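PDB 5WA4: pyridine synthase TbtD from Thermobispora bispora, which probably catalyses the formal [4+2] aza-cycloaddition that forms the pyridine core of the thiopeptide antibiotic thiomuracin. Local coordinates for residues 175-180 against 253-257; 138-142 against 259-263; 14-18 against 117-122; 48-52 against 108-114; 8-12 against 59-64. All blocks are in the same frame, centred on the assembly; numbering follows the deposited sequence.

Contacts 1 and 2 join helices, share helix 244-265 and lie on the same side of the chain's centre. Both are partly buried and rest mainly on leucine side chains. Contact 1 adds a weak arginine bond to a carbonyl, contact 2 a weak arginine-aspartate salt bridge. Contacts 3, 4 and 5 reach the four-stranded antiparallel sheet; contacts 3 and 4 set loops against its strand ends. Contact 3 is partly buried and is held by main-chain bonds and a stacked histidine. Contacts 4 and 5 lie at the surface: contact 4 is polar and beside the bound peptide, contact 5 a strand pair with two tryptophans. Contacts 3 and 4 touch directly. Contacts 2 and 5 meet where A141 packs on W10.

Contact 1. Residues 175-180 against 253-257; sequences TAHALS and LRPIR
T175 OG1 is gripped by three groups outside the two segments: the indole NE1 of W249, the carbonyl of L171 and the hydroxyl of T321. T175 OG1 also lies 3.7 Å from L253 CD1, so the methyl meets an oxygen that is already satisfied. L179 carries most of the packing. It is the first residue to leave the helix. L179 CD2 sits 3.7 Å from L253 CB and 3.7 Å from R257 CB, close to the backbone of the opposite helix. The L179 side chain lies crosswise to that of L253. R257 bends at its third torsion (68°), which turns its guanidinium back toward L179. R257 NH1 gives L179 O a weak hydrogen bond of 3.5 Å, nearly straight, with the oxygen in the guanidinium plane. V317 and T321 of helix 307-328 also touch L253. The one polar bond across is weak, so the grip between the end of helix 164-178 and helix 244-265 depends mostly on the fit of apolar side chains.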
# COMPACT_ATOMS: atom_id res chain seq x y z
N THR E 175 -17.04 -17.86 -27.89
CA THR E 175 -17.56 -17.69 -26.55
C THR E 175 -17.82 -16.21 -26.21
O THR E 175 -18.89 -15.87 -25.64
CB THR E 175 -16.63 -18.32 -25.52
OG1 THR E 175 -16.47 -19.71 -25.84
CG2 THR E 175 -17.19 -18.20 -24.12
N ALA E 176 -16.89 -15.33 -26.54
CA ALA E 176 -17.08 -13.92 -26.20
C ALA E 176 -18.17 -13.29 -27.03
O ALA E 176 -18.78 -12.32 -26.61
CB ALA E 176 -15.80 -13.13 -26.37
N HIS E 177 -18.42 -13.83 -28.23
CA HIS E 177 -19.43 -13.22 -29.09
C HIS E 177 -20.82 -13.73 -28.71
O HIS E 177 -21.77 -12.95 -28.55
CB HIS E 177 -19.17 -13.49 -30.57
CG HIS E 177 -20.03 -12.67 -31.48
ND1 HIS E 177 -20.18 -11.31 -31.33
CD2 HIS E 177 -20.82 -13.02 -32.52
CE1 HIS E 177 -21.01 -10.85 -32.25
NE2 HIS E 177 -21.41 -11.87 -32.98
N ALA E 178 -20.93 -15.04 -28.55
CA ALA E 178 -22.20 -15.69 -28.33
C ALA E 178 -22.68 -15.58 -26.88
O ALA E 178 -23.82 -15.22 -26.63
CB ALA E 178 -22.11 -17.16 -28.75
N LEU E 179 -21.80 -15.89 -25.94
CA LEU E 179 -22.22 -16.00 -24.55
C LEU E 179 -22.01 -14.75 -23.71
O LEU E 179 -22.13 -14.82 -22.49
CB LEU E 179 -21.51 -17.17 -23.88
CG LEU E 179 -21.88 -18.56 -24.39
CD1 LEU E 179 -20.73 -19.13 -25.20
CD2 LEU E 179 -22.24 -19.49 -23.24
N SER E 180 -21.69 -13.61 -24.32
CA SER E 180 -21.71 -12.36 -23.55
C SER E 180 -22.97 -11.56 -23.91
O SER E 180 -23.70 -11.93 -24.85
CB SER E 180 -20.45 -11.52 -23.80
OG SER E 180 -20.49 -10.88 -25.06
N LEU E 253 -22.15 -24.67 -24.40
CA LEU E 253 -21.75 -23.78 -23.31
C LEU E 253 -22.97 -23.00 -22.80
O LEU E 253 -23.00 -22.62 -21.64
CB LEU E 253 -20.66 -22.80 -23.77
CG LEU E 253 -19.22 -23.07 -23.38
CD1 LEU E 253 -18.44 -21.78 -23.44
CD2 LEU E 253 -19.17 -23.68 -22.01
N ARG E 254 -23.95 -22.77 -23.68
CA ARG E 254 -25.13 -22.00 -23.29
C ARG E 254 -25.84 -22.61 -22.07
O ARG E 254 -26.13 -21.88 -21.13
CB ARG E 254 -26.10 -21.85 -24.46
CG ARG E 254 -26.63 -20.43 -24.57
CD ARG E 254 -27.55 -20.23 -25.76
NE ARG E 254 -27.01 -19.26 -26.72
CZ ARG E 254 -26.60 -19.59 -27.95
NH1 ARG E 254 -26.69 -20.86 -28.37
NH2 ARG E 254 -26.12 -18.65 -28.76
N PRO E 255 -26.07 -23.94 -22.06
CA PRO E 255 -26.58 -24.48 -20.80
C PRO E 255 -25.67 -24.14 -19.63
O PRO E 255 -26.17 -23.65 -18.63
CB PRO E 255 -26.60 -25.99 -21.05
CG PRO E 255 -26.71 -26.11 -22.49
CD PRO E 255 -25.87 -25.01 -23.04
N ILE E 256 -24.36 -24.39 -19.75
CA ILE E 256 -23.42 -24.08 -18.67
C ILE E 256 -23.54 -22.61 -18.20
O ILE E 256 -23.59 -22.36 -16.99
CB ILE E 256 -21.96 -24.39 -19.13
CG1 ILE E 256 -21.82 -25.85 -19.57
CG2 ILE E 256 -20.96 -24.14 -18.01
CD1 ILE E 256 -21.98 -26.84 -18.43
N ARG E 257 -23.64 -21.65 -19.12
CA ARG E 257 -23.85 -20.25 -18.75
C ARG E 257 -25.12 -20.05 -17.90
O ARG E 257 -25.08 -19.42 -16.84
CB ARG E 257 -23.93 -19.32 -19.98
CG ARG E 257 -24.06 -17.84 -19.56
CD ARG E 257 -24.37 -16.86 -20.71
NE ARG E 257 -25.70 -17.08 -21.24
CZ ARG E 257 -26.19 -16.50 -22.33
NH1 ARG E 257 -25.48 -15.64 -23.04
NH2 ARG E 257 -27.43 -16.80 -22.72

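Contact 2. Residues 138-142 against 259-263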
# COMPACT_ATOMS: atom_id res chain seq x y z
N VAL E 138 -18.61 -29.50 -9.02
CA VAL E 138 -19.66 -30.32 -9.60
C VAL E 138 -19.98 -29.77 -10.99
O VAL E 138 -20.12 -30.52 -11.96
CB VAL E 138 -20.91 -30.37 -8.65
CG1 VAL E 138 -22.22 -30.49 -9.42
CG2 VAL E 138 -20.77 -31.51 -7.66
N LEU E 139 -20.07 -28.45 -11.09
CA LEU E 139 -20.29 -27.80 -12.37
C LEU E 139 -19.11 -28.03 -13.34
O LEU E 139 -19.29 -28.29 -14.53
CB LEU E 139 -20.51 -26.31 -12.15
CG LEU E 139 -20.99 -25.53 -13.36
CD1 LEU E 139 -22.35 -26.06 -13.73
CD2 LEU E 139 -21.01 -24.01 -13.13
N LEU E 140 -17.90 -27.94 -12.80
CA LEU E 140 -16.67 -28.12 -13.58
C LEU E 140 -16.60 -29.51 -14.19
O LEU E 140 -16.40 -29.66 -15.40
CB LEU E 140 -15.45 -27.87 -12.70
CG LEU E 140 -14.25 -27.21 -13.36
CD1 LEU E 140 -14.66 -25.87 -13.96
CD2 LEU E 140 -13.15 -27.01 -12.33
N ALA E 141 -16.78 -30.51 -13.33
CA ALA E 141 -16.83 -31.91 -13.73
C ALA E 141 -17.84 -32.14 -14.86
O ALA E 141 -17.52 -32.81 -15.85
CB ALA E 141 -17.16 -32.79 -12.53
N ASP E 142 -19.05 -31.60 -14.72
CA ASP E 142 -20.05 -31.73 -15.78
C ASP E 142 -19.52 -31.12 -17.06
O ASP E 142 -19.62 -31.72 -18.14
CB ASP E 142 -21.37 -31.04 -15.40
CG ASP E 142 -22.25 -31.87 -14.46
OD1 ASP E 142 -21.80 -32.93 -13.95
OD2 ASP E 142 -23.40 -31.43 -14.22
N ARG E 259 -27.06 -22.31 -16.26
CA ARG E 259 -26.92 -22.99 -14.99
C ARG E 259 -25.98 -22.27 -14.02
O ARG E 259 -26.16 -22.32 -12.80
CB ARG E 259 -26.43 -24.41 -15.21
CG ARG E 259 -25.96 -25.08 -13.94
CD ARG E 259 -26.62 -26.43 -13.76
NE ARG E 259 -26.53 -27.19 -15.00
CZ ARG E 259 -25.58 -28.09 -15.27
NH1 ARG E 259 -24.64 -28.36 -14.36
NH2 ARG E 259 -25.60 -28.72 -16.45
N ALA E 260 -24.98 -21.57 -14.55
CA ALA E 260 -24.08 -20.84 -13.67
C ALA E 260 -24.73 -19.54 -13.16
O ALA E 260 -24.48 -19.14 -12.02
CB ALA E 260 -22.77 -20.54 -14.39
N ARG E 261 -25.55 -18.90 -14.00
CA ARG E 261 -26.21 -17.65 -13.63
C ARG E 261 -27.31 -17.93 -12.61
O ARG E 261 -27.43 -17.24 -11.61
CB ARG E 261 -26.79 -16.94 -14.85
CG ARG E 261 -27.74 -15.78 -14.50
CD ARG E 261 -28.38 -15.14 -15.74
NE ARG E 261 -29.61 -15.82 -16.14
CZ ARG E 261 -30.35 -15.49 -17.20
NH1 ARG E 261 -30.00 -14.48 -17.98
NH2 ARG E 261 -31.45 -16.19 -17.49
N ALA E 262 -28.10 -18.96 -12.87
CA ALA E 262 -28.99 -19.50 -11.88
C ALA E 262 -28.26 -19.75 -10.55
O ALA E 262 -28.64 -19.21 -9.52
CB ALA E 262 -29.64 -20.76 -12.39
N LEU E 263 -27.20 -20.56 -10.56
CA LEU E 263 -26.43 -20.87 -9.33
C LEU E 263 -25.92 -19.64 -8.54
O LEU E 263 -25.87 -19.66 -7.31
CB LEU E 263 -25.24 -21.76 -9.68
CG LEU E 263 -25.57 -23.24 -9.85
CD1 LEU E 263 -24.36 -24.02 -10.33
CD2 LEU E 263 -26.15 -23.84 -8.58
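L139 and R259 lie alongside each other, pointing opposite ways. L139 CD1 lies 3.7 Å from R259 CG, so the start of the arginine chain runs beside the leucine branch. D142 comes to R259 differently and meets it crosswise. D142 OD2 stands 3.3 Å from R259 NH1 in a salt bridge whose hydrogen bond is weak and bent. The carboxylate and guanidinium planes are 74° apart, so the two groups do not pair flat, and one oxygen meets one nitrogen. R259 reaches this place because its chain turns at chi2 (128°) and again at chi3. The backbones belong to helices 135-159 and 244-265, in the helical part of the fold. Segments 138-142 and 259-263 run almost antiparallel (176°). Their axes stay 12.2 Å apart, so long side chains must bridge them. L139 CD2 does this on its own branch, reaching A260 CB at 4.1 Å and L263 CD1 at 4.4 Å. L316 of helix 307-328 touches both L139 and A260. D142 also touches M43, and L263 touches L269, both in loops.

Contact 3. Residues 14-18 against 117-122; sequences RVDYH and WSPDNT
The end of strand 9-16 runs beside the loop 117-122, and D16 and N121 bring their CA atoms to 5.1 Å. D16 N bonds T122 O at 3.1 Å. The return bond from N121 N to D16 O is weak. A type II turn from P119 to T122 shapes the loop, with N121 at positive phi, and T122 OG1 bonds back to P119 O at 2.7 Å. The H18 ring is sandwiched. W117 meets one face with its edge, a T-shaped pair with planes at 72° and W117 CE3 3.5 Å from H18 CE1. The D120 carboxylate stacks on the opposite face, with planes only 6° apart. D120 CG stands anti to the backbone N (chi1 -166°), which brings the carboxylate over the ring. D120 OD1 also takes H18 N at 2.9 Å, while its OD2 is held by S88. R14 grips D16 side-on through NE and NH2, and NH2 also bonds R51 O. D16, S118 and P119 pack on H124 of strand 123-128; V15 and Y17 rest on L25 of helix 22-35.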
# COMPACT_ATOMS: atom_id res chain seq x y z
N ARG E 14 -4.40 -42.45 -12.13
CA ARG E 14 -3.20 -41.74 -12.53
C ARG E 14 -2.43 -42.48 -13.64
O ARG E 14 -1.95 -43.60 -13.42
CB ARG E 14 -2.28 -41.52 -11.33
CG ARG E 14 -1.13 -40.57 -11.65
CD ARG E 14 0.01 -40.57 -10.66
NE ARG E 14 1.17 -39.88 -11.24
CZ ARG E 14 1.48 -38.60 -11.03
NH1 ARG E 14 0.73 -37.85 -10.24
NH2 ARG E 14 2.56 -38.08 -11.61
N VAL E 15 -2.30 -41.86 -14.82
CA VAL E 15 -1.51 -42.41 -15.92
C VAL E 15 -0.24 -41.60 -16.21
O VAL E 15 -0.31 -40.57 -16.88
CB VAL E 15 -2.33 -42.43 -17.23
CG1 VAL E 15 -1.57 -43.16 -18.33
CG2 VAL E 15 -3.70 -43.03 -16.98
N ASP E 16 0.92 -42.08 -15.75
CA ASP E 16 2.20 -41.39 -16.02
C ASP E 16 2.70 -41.56 -17.46
O ASP E 16 2.74 -42.67 -17.99
CB ASP E 16 3.28 -41.87 -15.05
CG ASP E 16 2.99 -41.49 -13.60
OD1 ASP E 16 2.26 -42.24 -12.91
OD2 ASP E 16 3.50 -40.45 -13.16
N TYR E 17 3.11 -40.46 -18.08
CA TYR E 17 3.56 -40.51 -19.46
C TYR E 17 4.44 -39.29 -19.74
O TYR E 17 4.07 -38.39 -20.48
CB TYR E 17 2.35 -40.55 -20.37
CG TYR E 17 2.56 -41.05 -21.78
CD1 TYR E 17 3.04 -42.33 -22.04
CD2 TYR E 17 2.23 -40.24 -22.86
CE1 TYR E 17 3.20 -42.78 -23.33
CE2 TYR E 17 2.39 -40.67 -24.16
CZ TYR E 17 2.87 -41.93 -24.40
OH TYR E 17 3.00 -42.33 -25.72
N HIS E 18 5.61 -39.30 -19.11
CA HIS E 18 6.46 -38.11 -19.01
C HIS E 18 6.86 -37.42 -20.32
O HIS E 18 6.56 -36.24 -20.52
CB HIS E 18 7.73 -38.48 -18.24
CG HIS E 18 7.45 -39.02 -16.87
ND1 HIS E 18 8.37 -39.75 -16.15
CD2 HIS E 18 6.34 -38.93 -16.10
CE1 HIS E 18 7.85 -40.09 -14.99
NE2 HIS E 18 6.62 -39.60 -14.92
N TRP E 117 9.36 -38.45 -8.52
CA TRP E 117 8.30 -38.71 -9.51
C TRP E 117 7.73 -40.12 -9.40
O TRP E 117 8.39 -41.06 -8.96
CB TRP E 117 8.81 -38.48 -10.94
CG TRP E 117 8.97 -37.01 -11.30
CD1 TRP E 117 8.99 -35.97 -10.43
CD2 TRP E 117 9.12 -36.45 -12.61
NE1 TRP E 117 9.15 -34.78 -11.11
CE2 TRP E 117 9.23 -35.05 -12.45
CE3 TRP E 117 9.16 -36.98 -13.91
CZ2 TRP E 117 9.39 -34.18 -13.53
CZ3 TRP E 117 9.32 -36.11 -14.99
CH2 TRP E 117 9.42 -34.73 -14.79
N SER E 118 6.46 -40.24 -9.77
CA SER E 118 5.83 -41.53 -10.02
C SER E 118 6.56 -42.19 -11.19
O SER E 118 7.08 -41.50 -12.07
CB SER E 118 4.34 -41.33 -10.33
OG SER E 118 3.78 -42.40 -11.05
N PRO E 119 6.62 -43.53 -11.19
CA PRO E 119 7.23 -44.32 -12.27
C PRO E 119 6.60 -44.03 -13.62
O PRO E 119 5.38 -43.94 -13.71
CB PRO E 119 6.95 -45.75 -11.85
CG PRO E 119 6.88 -45.68 -10.36
CD PRO E 119 6.20 -44.39 -10.07
N ASP E 120 7.42 -43.88 -14.66
CA ASP E 120 6.91 -43.50 -15.98
C ASP E 120 6.16 -44.70 -16.56
O ASP E 120 6.43 -45.84 -16.21
CB ASP E 120 8.05 -43.04 -16.89
CG ASP E 120 7.55 -42.32 -18.15
OD1 ASP E 120 6.37 -41.92 -18.22
OD2 ASP E 120 8.38 -42.12 -19.07
N ASN E 121 5.19 -44.41 -17.42
CA ASN E 121 4.41 -45.44 -18.11
C ASN E 121 3.62 -46.40 -17.22
O ASN E 121 3.13 -47.41 -17.72
CB ASN E 121 5.34 -46.27 -19.01
CG ASN E 121 6.09 -45.42 -20.01
OD1 ASN E 121 5.51 -44.94 -20.98
ND2 ASN E 121 7.38 -45.23 -19.76
N THR E 122 3.49 -46.10 -15.93
CA THR E 122 2.64 -46.90 -15.04
C THR E 122 1.22 -46.34 -14.89
O THR E 122 0.96 -45.18 -15.20
CB THR E 122 3.23 -47.02 -13.63
OG1 THR E 122 3.47 -45.72 -13.09
CG2 THR E 122 4.53 -47.79 -13.66

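Contact 4. Residues 48-52 against 108-114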
# COMPACT_ATOMS: atom_id res chain seq x y z
N ARG E 48 -4.85 -33.05 -17.73
CA ARG E 48 -3.39 -33.06 -17.62
C ARG E 48 -2.94 -32.36 -16.36
O ARG E 48 -3.57 -31.39 -15.94
CB ARG E 48 -2.74 -32.38 -18.82
CG ARG E 48 -3.34 -32.75 -20.12
CD ARG E 48 -2.84 -31.86 -21.19
NE ARG E 48 -3.45 -32.18 -22.47
CZ ARG E 48 -2.79 -32.21 -23.63
NH1 ARG E 48 -1.49 -31.98 -23.64
NH2 ARG E 48 -3.42 -32.48 -24.77
N HIS E 49 -1.85 -32.83 -15.78
CA HIS E 49 -1.20 -32.16 -14.67
C HIS E 49 0.32 -32.49 -14.60
O HIS E 49 0.76 -33.52 -15.13
CB HIS E 49 -1.86 -32.54 -13.34
CG HIS E 49 -1.59 -31.56 -12.24
ND1 HIS E 49 -0.54 -31.70 -11.36
CD2 HIS E 49 -2.23 -30.41 -11.90
CE1 HIS E 49 -0.55 -30.68 -10.51
NE2 HIS E 49 -1.56 -29.89 -10.81
N TRP E 50 1.06 -31.63 -13.90
CA TRP E 50 2.52 -31.63 -13.82
C TRP E 50 3.14 -32.39 -12.66
O TRP E 50 4.31 -32.75 -12.71
CB TRP E 50 3.03 -30.19 -13.75
CG TRP E 50 2.40 -29.35 -12.66
CD1 TRP E 50 1.31 -28.54 -12.79
CD2 TRP E 50 2.83 -29.22 -11.28
NE1 TRP E 50 1.03 -27.93 -11.59
CE2 TRP E 50 1.93 -28.33 -10.66
CE3 TRP E 50 3.87 -29.78 -10.53
CZ2 TRP E 50 2.05 -27.98 -9.30
CZ3 TRP E 50 3.99 -29.43 -9.19
CH2 TRP E 50 3.08 -28.53 -8.59
N ARG E 51 2.37 -32.61 -11.60
CA ARG E 51 2.98 -33.00 -10.34
C ARG E 51 3.49 -34.43 -10.36
O ARG E 51 2.77 -35.35 -10.74
CB ARG E 51 1.99 -32.80 -9.20
CG ARG E 51 2.65 -32.56 -7.87
CD ARG E 51 1.63 -32.63 -6.77
NE ARG E 51 1.61 -33.89 -6.05
CZ ARG E 51 0.50 -34.45 -5.60
NH1 ARG E 51 -0.66 -33.85 -5.84
NH2 ARG E 51 0.54 -35.60 -4.93
N ARG E 52 4.74 -34.58 -9.95
CA ARG E 52 5.43 -35.88 -9.97
C ARG E 52 5.58 -36.41 -11.39
O ARG E 52 5.67 -37.62 -11.59
CB ARG E 52 4.68 -36.89 -9.10
CG ARG E 52 4.45 -36.41 -7.70
CD ARG E 52 4.68 -37.55 -6.73
NE ARG E 52 3.77 -38.66 -7.01
CZ ARG E 52 4.00 -39.91 -6.62
NH1 ARG E 52 5.12 -40.19 -5.94
NH2 ARG E 52 3.12 -40.87 -6.92
N GLU E 108 -0.74 -22.72 -7.29
CA GLU E 108 -2.00 -23.45 -7.46
C GLU E 108 -2.45 -24.09 -6.16
O GLU E 108 -3.42 -24.82 -6.14
CB GLU E 108 -1.87 -24.57 -8.54
CG GLU E 108 -1.10 -24.23 -9.81
CD GLU E 108 -1.19 -25.34 -10.90
OE1 GLU E 108 -1.58 -26.49 -10.56
OE2 GLU E 108 -0.86 -25.06 -12.09
N GLY E 109 -1.71 -23.83 -5.09
CA GLY E 109 -1.89 -24.53 -3.82
C GLY E 109 -2.09 -26.01 -4.03
O GLY E 109 -3.23 -26.47 -4.04
N GLU E 110 -1.02 -26.79 -4.21
CA GLU E 110 -1.23 -28.14 -4.70
C GLU E 110 -1.26 -29.23 -3.64
O GLU E 110 -2.20 -30.02 -3.61
CB GLU E 110 -0.18 -28.50 -5.76
CG GLU E 110 -0.17 -29.98 -6.15
CD GLU E 110 -1.46 -30.50 -6.80
OE1 GLU E 110 -2.35 -29.68 -7.14
OE2 GLU E 110 -1.59 -31.73 -6.98
N ASP E 111 -0.23 -29.30 -2.81
CA ASP E 111 -0.14 -30.31 -1.74
C ASP E 111 0.12 -31.71 -2.26
O ASP E 111 -0.63 -32.26 -3.07
CB ASP E 111 -1.42 -30.35 -0.88
CG ASP E 111 -1.45 -29.27 0.17
OD1 ASP E 111 -0.37 -28.78 0.56
OD2 ASP E 111 -2.57 -28.90 0.58
N GLY E 112 1.18 -32.31 -1.73
CA GLY E 112 1.59 -33.64 -2.09
C GLY E 112 3.08 -33.59 -2.38
O GLY E 112 3.64 -32.49 -2.49
N PRO E 113 3.72 -34.75 -2.46
CA PRO E 113 5.13 -34.77 -2.86
C PRO E 113 5.32 -34.14 -4.21
O PRO E 113 4.44 -34.25 -5.06
CB PRO E 113 5.45 -36.26 -2.89
CG PRO E 113 4.54 -36.84 -1.84
CD PRO E 113 3.26 -36.07 -2.00
N LEU E 114 6.43 -33.42 -4.39
CA LEU E 114 6.83 -32.93 -5.69
C LEU E 114 7.88 -33.86 -6.25
O LEU E 114 7.95 -34.06 -7.46
CB LEU E 114 7.37 -31.52 -5.61
CG LEU E 114 6.44 -30.45 -5.04
CD1 LEU E 114 7.10 -29.08 -5.12
CD2 LEU E 114 5.11 -30.46 -5.79
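The R51 guanidinium has D111 O and G112 CA over one face, with E110 OE2 and P113 O at its edge. R51 NH1 and E110 OE2 form a salt bridge at 2.6 Å, with the oxygen in the guanidinium plane and met on its anti side. R51 NE bonds P113 O at 3.0 Å. R51 can bend to both because its third torsion stands at 100°. The W50 indole has H49 and R51 over one face and E108 at its edge. W50 NE1 bonds E108 OE1 at 3.2 Å, from above the carboxylate plane. H49 NE2 adds a weak bond of 3.4 Å to E108 OE1, which therefore ties two rings together. L114 CD2 touches W50 CZ3 at 3.7 Å. These bonds fix the loop after helix 98-107 against the end of strand 44-49. The loop also meets the bound leader peptide: D111 packs on an aromatic side chain and P113 on an acidic one. W50 rests on L104 and A105 of helix 98-107, and H49 on R57 of strand 55-62.

Contact 5. Residues 8-12 against 59-64; sequences ERWWR and YVSTTR
E8 starts the segment with its CB 3.7 Å from T63 CG2. R9 follows with a weak main-chain bond to T62 O, and its guanidinium reaches out to salt bridges with E131 and E128. W10 lays one face of its six-membered ring over S61 CB, a CH-pi contact of 3.5 Å to the centroid, 12° off the ring normal. W10 CE3 meets Y59 CB at 3.9 Å. W11 and V60 form an antiparallel hydrogen-bonded pair: W11 N to V60 O is 2.9 Å, and V60 N to W11 O is 3.2 Å. W11 NE1 gives T62 O a hydrogen bond of 2.9 Å, from above the carbonyl plane; the same oxygen takes the weak bond from R9 N. R12 is the non-hydrogen-bonded partner of Y59, and R12 CG lies 3.8 Å from Y59 CE1. Strands 9-16 and 55-62 are the two middle strands of the antiparallel sheet. W11 touches L67 and V60 touches V71, both of helix 64-85, while Y59 stacks on Y45 of strand 44-49.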
# COMPACT_ATOMS: atom_id res chain seq x y z
N GLU E 8 -22.15 -43.35 -8.60
CA GLU E 8 -22.47 -43.02 -7.21
C GLU E 8 -21.31 -42.31 -6.50
O GLU E 8 -21.50 -41.73 -5.42
CB GLU E 8 -22.86 -44.29 -6.44
CG GLU E 8 -23.70 -44.02 -5.20
CD GLU E 8 -24.93 -44.90 -5.13
OE1 GLU E 8 -24.88 -45.93 -4.42
OE2 GLU E 8 -25.94 -44.57 -5.80
N ARG E 9 -20.11 -42.37 -7.09
CA ARG E 9 -19.03 -41.47 -6.69
C ARG E 9 -17.94 -41.33 -7.76
O ARG E 9 -17.95 -42.02 -8.79
CB ARG E 9 -18.41 -41.91 -5.35
CG ARG E 9 -17.99 -40.71 -4.51
CD ARG E 9 -17.61 -41.07 -3.09
NE ARG E 9 -18.68 -41.76 -2.36
CZ ARG E 9 -18.70 -41.91 -1.04
NH1 ARG E 9 -17.72 -41.42 -0.30
NH2 ARG E 9 -19.71 -42.56 -0.46
N TRP E 10 -17.01 -40.40 -7.52
CA TRP E 10 -15.94 -40.08 -8.47
C TRP E 10 -14.67 -40.85 -8.16
O TRP E 10 -14.08 -40.66 -7.09
CB TRP E 10 -15.62 -38.59 -8.45
CG TRP E 10 -16.58 -37.76 -9.21
CD1 TRP E 10 -17.47 -36.87 -8.71
CD2 TRP E 10 -16.73 -37.73 -10.63
NE1 TRP E 10 -18.18 -36.28 -9.72
CE2 TRP E 10 -17.74 -36.79 -10.93
CE3 TRP E 10 -16.11 -38.39 -11.70
CZ2 TRP E 10 -18.15 -36.50 -12.22
CZ3 TRP E 10 -16.51 -38.11 -12.99
CH2 TRP E 10 -17.52 -37.18 -13.24
N TRP E 11 -14.26 -41.71 -9.09
CA TRP E 11 -13.04 -42.49 -8.93
C TRP E 11 -11.87 -41.86 -9.69
O TRP E 11 -12.06 -41.24 -10.75
CB TRP E 11 -13.27 -43.92 -9.39
CG TRP E 11 -14.36 -44.63 -8.64
CD1 TRP E 11 -15.64 -44.85 -9.07
CD2 TRP E 11 -14.28 -45.18 -7.32
NE1 TRP E 11 -16.35 -45.53 -8.10
CE2 TRP E 11 -15.53 -45.74 -7.02
CE3 TRP E 11 -13.25 -45.26 -6.37
CZ2 TRP E 11 -15.79 -46.38 -5.80
CZ3 TRP E 11 -13.52 -45.89 -5.16
CH2 TRP E 11 -14.78 -46.44 -4.89
N ARG E 12 -10.67 -42.05 -9.17
CA ARG E 12 -9.48 -41.42 -9.74
C ARG E 12 -8.47 -42.41 -10.29
O ARG E 12 -8.21 -43.46 -9.69
CB ARG E 12 -8.81 -40.53 -8.70
CG ARG E 12 -9.64 -39.36 -8.27
CD ARG E 12 -8.90 -38.52 -7.26
NE ARG E 12 -8.80 -39.18 -5.96
CZ ARG E 12 -8.07 -38.72 -4.96
NH1 ARG E 12 -7.38 -37.59 -5.11
NH2 ARG E 12 -8.03 -39.37 -3.81
N TYR E 59 -10.97 -39.32 -14.42
CA TYR E 59 -12.10 -39.34 -13.50
C TYR E 59 -13.26 -40.08 -14.14
O TYR E 59 -13.69 -39.72 -15.23
CB TYR E 59 -12.52 -37.92 -13.12
CG TYR E 59 -11.42 -37.09 -12.50
CD1 TYR E 59 -11.13 -37.17 -11.15
CD2 TYR E 59 -10.65 -36.23 -13.29
CE1 TYR E 59 -10.12 -36.41 -10.59
CE2 TYR E 59 -9.64 -35.47 -12.74
CZ TYR E 59 -9.38 -35.56 -11.39
OH TYR E 59 -8.36 -34.79 -10.85
N VAL E 60 -13.76 -41.12 -13.48
CA VAL E 60 -15.01 -41.77 -13.92
C VAL E 60 -15.99 -41.91 -12.75
O VAL E 60 -15.59 -42.19 -11.61
CB VAL E 60 -14.75 -43.15 -14.53
CG1 VAL E 60 -16.00 -43.64 -15.27
CG2 VAL E 60 -13.58 -43.10 -15.49
N SER E 61 -17.28 -41.68 -12.99
CA SER E 61 -18.23 -41.78 -11.89
C SER E 61 -19.22 -42.92 -12.06
O SER E 61 -20.14 -42.84 -12.88
CB SER E 61 -18.98 -40.46 -11.68
OG SER E 61 -19.69 -40.07 -12.83
N THR E 62 -19.00 -43.97 -11.29
CA THR E 62 -19.94 -45.08 -11.12
C THR E 62 -19.79 -45.66 -9.73
O THR E 62 -19.14 -45.07 -8.88
CB THR E 62 -19.74 -46.20 -12.17
OG1 THR E 62 -18.36 -46.25 -12.56
CG2 THR E 62 -20.64 -46.00 -13.39
N THR E 63 -20.39 -46.82 -9.51
CA THR E 63 -20.27 -47.56 -8.25
C THR E 63 -18.98 -48.37 -8.20
O THR E 63 -18.26 -48.44 -9.19
CB THR E 63 -21.43 -48.52 -8.06
OG1 THR E 63 -21.62 -49.27 -9.27
CG2 THR E 63 -22.69 -47.74 -7.73
N ARG E 64 -18.71 -49.00 -7.06
CA ARG E 64 -17.51 -49.83 -6.96
C ARG E 64 -17.74 -51.12 -7.75
O ARG E 64 -16.80 -51.74 -8.24
CB ARG E 64 -17.15 -50.12 -5.50
CG ARG E 64 -16.31 -51.38 -5.28
CD ARG E 64 -15.95 -51.57 -3.81
NE ARG E 64 -16.68 -52.69 -3.23
CZ ARG E 64 -16.56 -53.11 -1.97
NH1 ARG E 64 -15.74 -52.50 -1.13
NH2 ARG E 64 -17.28 -54.14 -1.55